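Local coordinates for deoxyribodipyrimidine photo-lyase (Oryza sativa Japonica Group, PDB 3UMV), which repairs ultraviolet-damaged DNA by using light and an FAD cofactor to split cyclobutane pyrimidine dimers back into separate pyrimidines, at residues P36-Q48 and A63-F77. Residues are numbered along the deposited sequence; the frame is centred on the assembly and turned at random.
Sequences PGGPVVYWMLRDQ and AAASASPLAVAFALF. With URE (urea), chain M.
With CG anti to the backbone N in both M44 and F74, the two side chains lean across the same face of the sheet, where M44 CG lies 4.1 Å from F74 CD1. A bend at chi3 (-81°) then turns M44 CE onto V72 CG1, 4.0 Å away. The edge of the F74 ring meets Q48, whose amide plane stands 77° from the ring; a straight bond from Q48 NE2 to L45 O (2.9 Å) fixes that amide.

Strands 40-44 and 70-75 are parallel neighbours, as five backbone hydrogen bonds prove. The ladder runs from V40 N to P69 O, through A71 N to V40 O, Y42 N to A71 O and A73 N to Y42 O, and ends in M44 N to A73 O, whose 141° angle at the hydrogen marks it as the most bent. Beyond it M44 O and A75 N are 4.3 Å apart, and water 2 fills the step: it donates to M44 O and accepts from A75 N and W43 NE1, while lying 3.8 Å above the centre of the F74 ring.

Helix 54-66 completes a beta-alpha-beta unit of the photolyase alpha/beta domain; V40 CG2 touches A63 CB at 3.9 Å, and A67 closes the helix in a Schellman motif. On the opposite face, W43 packs against helix 141-157. Apolar side chains thus pack on both faces of the ladder, V41 and W43 turn their backbone bonds to strand 132-135 on the other side, and where M44 O and A75 N are too far apart to bond, one water joins them and W43 NE1 beside the urea-binding residues F74 to F77.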
loop_
_atom_site.group_PDB
_atom_site.type_symbol
_atom_site.label_atom_id
_atom_site.label_comp_id
_atom_site.label_asym_id
_atom_site.label_seq_id
_atom_site.Cartn_x
_atom_site.Cartn_y
_atom_site.Cartn_z
ATOM N N PRO A 36 26.851 18.178 -14.751
ATOM C CA PRO A 36 26.413 16.838 -15.151
ATOM C C PRO A 36 27.597 15.885 -15.237
ATOM O O PRO A 36 28.742 16.314 -15.090
ATOM C CB PRO A 36 25.822 17.063 -16.547
ATOM C CG PRO A 36 25.485 18.519 -16.594
ATOM C CD PRO A 36 26.542 19.188 -15.777
ATOM N N GLY A 37 27.325 14.610 -15.486
ATOM C CA GLY A 37 28.371 13.608 -15.503
ATOM C C GLY A 37 28.364 12.819 -14.209
ATOM O O GLY A 37 28.916 11.723 -14.142
ATOM N N GLY A 38 27.732 13.379 -13.181
ATOM C CA GLY A 38 27.595 12.694 -11.908
ATOM C C GLY A 38 26.511 11.626 -11.968
ATOM O O GLY A 38 25.551 11.757 -12.724
ATOM N N PRO A 39 26.669 10.560 -11.172
ATOM C CA PRO A 39 25.705 9.454 -11.106
ATOM C C PRO A 39 24.277 9.921 -10.822
ATOM O O PRO A 39 24.060 10.962 -10.197
ATOM C CB PRO A 39 26.213 8.618 -9.928
ATOM C CG PRO A 39 27.716 8.907 -9.892
ATOM C CD PRO A 39 27.837 10.349 -10.299
ATOM N N VAL A 40 23.307 9.145 -11.290
ATOM C CA VAL A 40 21.921 9.331 -10.901
ATOM C C VAL A 40 21.575 8.232 -9.902
ATOM O O VAL A 40 21.895 7.060 -10.128
ATOM C CB VAL A 40 20.971 9.225 -12.116
ATOM C CG1 VAL A 40 19.506 9.331 -11.660
ATOM C CG2 VAL A 40 21.327 10.293 -13.167
ATOM N N VAL A 41 20.948 8.610 -8.790
ATOM C CA VAL A 41 20.566 7.640 -7.767
ATOM C C VAL A 41 19.055 7.616 -7.623
ATOM O O VAL A 41 18.446 8.664 -7.411
ATOM C CB VAL A 41 21.155 8.003 -6.398
ATOM C CG1 VAL A 41 20.685 7.008 -5.325
ATOM C CG2 VAL A 41 22.673 8.055 -6.472
ATOM N N TYR A 42 18.459 6.428 -7.753
ATOM C CA TYR A 42 17.044 6.241 -7.474
ATOM C C TYR A 42 16.904 5.704 -6.051
ATOM O O TYR A 42 17.344 4.592 -5.743
ATOM C CB TYR A 42 16.390 5.292 -8.497
ATOM C CG TYR A 42 15.027 4.753 -8.096
ATOM C CD1 TYR A 42 14.100 5.550 -7.425
ATOM C CD2 TYR A 42 14.656 3.443 -8.410
ATOM C CE1 TYR A 42 12.856 5.053 -7.046
ATOM C CE2 TYR A 42 13.398 2.936 -8.042
ATOM C CZ TYR A 42 12.504 3.749 -7.374
ATOM O OH TYR A 42 11.261 3.261 -7.018
ATOM N N TRP A 43 16.358 6.541 -5.178
ATOM C CA TRP A 43 16.025 6.133 -3.826
ATOM C C TRP A 43 14.682 5.412 -3.877
ATOM O O TRP A 43 13.629 6.037 -3.936
ATOM C CB TRP A 43 15.983 7.360 -2.899
ATOM C CG TRP A 43 15.481 7.065 -1.502
ATOM C CD1 TRP A 43 15.323 5.834 -0.925
ATOM C CD2 TRP A 43 15.045 8.024 -0.521
ATOM N NE1 TRP A 43 14.840 5.970 0.348
ATOM C CE2 TRP A 43 14.655 7.300 0.623
ATOM C CE3 TRP A 43 14.951 9.424 -0.499
ATOM C CZ2 TRP A 43 14.167 7.928 1.786
ATOM C CZ3 TRP A 43 14.471 10.049 0.664
ATOM C CH2 TRP A 43 14.088 9.299 1.782
ATOM N N MET A 44 14.748 4.083 -3.912
ATOM C CA MET A 44 13.569 3.230 -3.933
ATOM C C MET A 44 12.970 3.140 -2.537
ATOM O O MET A 44 13.681 2.841 -1.583
ATOM C CB MET A 44 13.994 1.835 -4.383
ATOM C CG MET A 44 12.861 0.813 -4.448
ATOM S SD MET A 44 13.523 -0.810 -4.874
ATOM C CE MET A 44 13.689 -0.695 -6.655
ATOM N N LEU A 45 11.670 3.380 -2.417
ATOM C CA LEU A 45 10.994 3.192 -1.144
ATOM C C LEU A 45 9.659 2.498 -1.310
ATOM O O LEU A 45 9.491 1.371 -0.851
ATOM C CB LEU A 45 10.849 4.514 -0.384
ATOM C CG LEU A 45 10.443 4.369 1.083
ATOM C CD1 LEU A 45 10.979 5.571 1.855
ATOM C CD2 LEU A 45 8.921 4.234 1.238
ATOM N N ARG A 46 8.711 3.157 -1.972
ATOM C CA ARG A 46 7.385 2.554 -2.131
ATOM C C ARG A 46 7.323 1.498 -3.221
ATOM O O ARG A 46 6.545 0.544 -3.121
ATOM C CB ARG A 46 6.318 3.613 -2.380
ATOM C CG ARG A 46 4.897 3.093 -2.154
ATOM C CD ARG A 46 3.899 4.169 -2.475
ATOM N NE ARG A 46 2.542 3.810 -2.091
ATOM C CZ ARG A 46 1.510 4.629 -2.272
ATOM N NH1 ARG A 46 1.717 5.828 -2.811
ATOM N NH2 ARG A 46 0.291 4.268 -1.905
ATOM N N ASP A 47 8.136 1.645 -4.261
ATOM C CA ASP A 47 7.949 0.784 -5.424
ATOM C C ASP A 47 9.106 -0.191 -5.601
ATOM O O ASP A 47 10.045 0.048 -6.362
ATOM C CB ASP A 47 7.684 1.649 -6.661
ATOM C CG ASP A 47 6.399 2.463 -6.521
ATOM O OD1 ASP A 47 6.495 3.659 -6.195
ATOM O OD2 ASP A 47 5.287 1.891 -6.674
ATOM N N GLN A 48 9.009 -1.300 -4.868
ATOM C CA GLN A 48 10.079 -2.271 -4.739
ATOM C C GLN A 48 10.072 -3.291 -5.875
ATOM O O GLN A 48 9.782 -4.484 -5.674
ATOM C CB GLN A 48 9.997 -2.930 -3.367
ATOM C CG GLN A 48 10.150 -1.905 -2.249
ATOM C CD GLN A 48 9.530 -2.344 -0.940
ATOM O OE1 GLN A 48 9.492 -3.535 -0.619
ATOM N NE2 GLN A 48 9.049 -1.377 -0.169
ATOM N N ALA A 63 20.106 9.508 -16.527
ATOM C CA ALA A 63 21.441 8.925 -16.632
ATOM C C ALA A 63 21.879 8.797 -18.089
ATOM O O ALA A 63 22.940 9.291 -18.467
ATOM C CB ALA A 63 21.469 7.561 -15.951
ATOM N N ALA A 64 21.053 8.142 -18.905
ATOM C CA ALA A 64 21.361 7.933 -20.322
ATOM C C ALA A 64 21.623 9.237 -21.068
ATOM O O ALA A 64 22.539 9.316 -21.884
ATOM C CB ALA A 64 20.243 7.146 -21.012
ATOM N N ALA A 65 20.820 10.254 -20.782
ATOM C CA ALA A 65 20.926 11.540 -21.463
ATOM C C ALA A 65 22.172 12.332 -21.057
ATOM O O ALA A 65 22.647 13.180 -21.812
ATOM C CB ALA A 65 19.672 12.369 -21.228
ATOM N N SER A 66 22.701 12.060 -19.869
ATOM C CA SER A 66 23.845 12.824 -19.370
ATOM C C SER A 66 25.128 12.005 -19.374
ATOM O O SER A 66 26.160 12.443 -18.850
ATOM C CB SER A 66 23.558 13.360 -17.967
ATOM O OG SER A 66 23.361 12.301 -17.054
ATOM N N ALA A 67 25.061 10.821 -19.975
ATOM C CA ALA A 67 26.214 9.932 -20.076
ATOM C C ALA A 67 26.787 9.587 -18.703
ATOM O O ALA A 67 28.001 9.477 -18.536
ATOM C CB ALA A 67 27.294 10.547 -20.988
ATOM N N SER A 68 25.901 9.399 -17.728
ATOM C CA SER A 68 26.303 9.139 -16.353
ATOM C C SER A 68 25.769 7.790 -15.898
ATOM O O SER A 68 24.805 7.276 -16.476
ATOM C CB SER A 68 25.787 10.246 -15.439
ATOM O OG SER A 68 26.308 11.504 -15.838
ATOM N N PRO A 69 26.407 7.199 -14.875
ATOM C CA PRO A 69 25.980 5.901 -14.342
ATOM C C PRO A 69 24.733 6.007 -13.469
ATOM O O PRO A 69 24.372 7.101 -13.024
ATOM C CB PRO A 69 27.178 5.458 -13.502
ATOM C CG PRO A 69 27.823 6.718 -13.085
ATOM C CD PRO A 69 27.641 7.681 -14.229
ATOM N N LEU A 70 24.105 4.859 -13.233
ATOM C CA LEU A 70 22.817 4.764 -12.548
ATOM C C LEU A 70 22.898 3.756 -11.409
ATOM O O LEU A 70 23.416 2.655 -11.593
ATOM C CB LEU A 70 21.747 4.298 -13.533
ATOM C CG LEU A 70 20.346 4.025 -12.959
ATOM C CD1 LEU A 70 19.707 5.297 -12.455
ATOM C CD2 LEU A 70 19.460 3.372 -13.995
ATOM N N ALA A 71 22.387 4.134 -10.239
ATOM C CA ALA A 71 22.350 3.241 -9.083
ATOM C C ALA A 71 20.986 3.286 -8.398
ATOM O O ALA A 71 20.283 4.294 -8.482
ATOM C CB ALA A 71 23.423 3.602 -8.088
ATOM N N VAL A 72 20.620 2.186 -7.743
ATOM C CA VAL A 72 19.413 2.130 -6.919
ATOM C C VAL A 72 19.840 2.037 -5.457
ATOM O O VAL A 72 20.803 1.334 -5.125
ATOM C CB VAL A 72 18.535 0.900 -7.266
ATOM C CG1 VAL A 72 17.342 0.817 -6.320
ATOM C CG2 VAL A 72 18.092 0.946 -8.723
ATOM N N ALA A 73 19.148 2.761 -4.584
ATOM C CA ALA A 73 19.414 2.694 -3.150
ATOM C C ALA A 73 18.118 2.492 -2.385
ATOM O O ALA A 73 17.110 3.119 -2.698
ATOM C CB ALA A 73 20.125 3.969 -2.668
ATOM N N PHE A 74 18.136 1.595 -1.398
ATOM C CA PHE A 74 16.968 1.368 -0.552
ATOM C C PHE A 74 17.343 1.582 0.904
ATOM O O PHE A 74 18.326 1.008 1.387
ATOM C CB PHE A 74 16.427 -0.051 -0.722
ATOM C CG PHE A 74 15.166 -0.299 0.047
ATOM C CD1 PHE A 74 13.929 -0.106 -0.558
ATOM C CD2 PHE A 74 15.204 -0.686 1.378
ATOM C CE1 PHE A 74 12.762 -0.314 0.152
ATOM C CE2 PHE A 74 14.036 -0.898 2.093
ATOM C CZ PHE A 74 12.814 -0.715 1.485
ATOM N N ALA A 75 16.580 2.404 1.612
ATOM C CA ALA A 75 16.818 2.586 3.052
ATOM C C ALA A 75 15.737 1.910 3.880
ATOM O O ALA A 75 14.557 2.248 3.765
ATOM C CB ALA A 75 16.897 4.070 3.407
ATOM N N LEU A 76 16.134 0.944 4.704
ATOM C CA LEU A 76 15.220 0.349 5.673
ATOM C C LEU A 76 15.156 1.235 6.921
ATOM O O LEU A 76 16.189 1.532 7.513
ATOM C CB LEU A 76 15.702 -1.047 6.066
ATOM C CG LEU A 76 14.727 -1.825 6.960
ATOM C CD1 LEU A 76 13.457 -2.199 6.168
ATOM C CD2 LEU A 76 15.381 -3.065 7.556
ATOM N N PHE A 77 13.966 1.674 7.322
ATOM C CA PHE A 77 13.862 2.402 8.587
ATOM C C PHE A 77 14.212 1.433 9.713
ATOM O O PHE A 77 13.702 0.319 9.765
ATOM C CB PHE A 77 12.460 2.967 8.801
ATOM C CG PHE A 77 12.101 4.089 7.862
ATOM C CD1 PHE A 77 11.837 5.360 8.347
ATOM C CD2 PHE A 77 12.021 3.873 6.501
ATOM C CE1 PHE A 77 11.503 6.396 7.484
ATOM C CE2 PHE A 77 11.697 4.906 5.634
ATOM C CZ PHE A 77 11.436 6.167 6.130
HETATM C C URE M . 11.096 0.718 4.966
HETATM O O URE M . 11.468 1.496 4.083
HETATM N N1 URE M . 11.795 0.598 6.064
HETATM N N2 URE M . 9.987 0.028 4.841
HETATM O O HOH W 1 23.766 12.987 -14.471
HETATM O O HOH W 2 13.951 3.321 1.116
#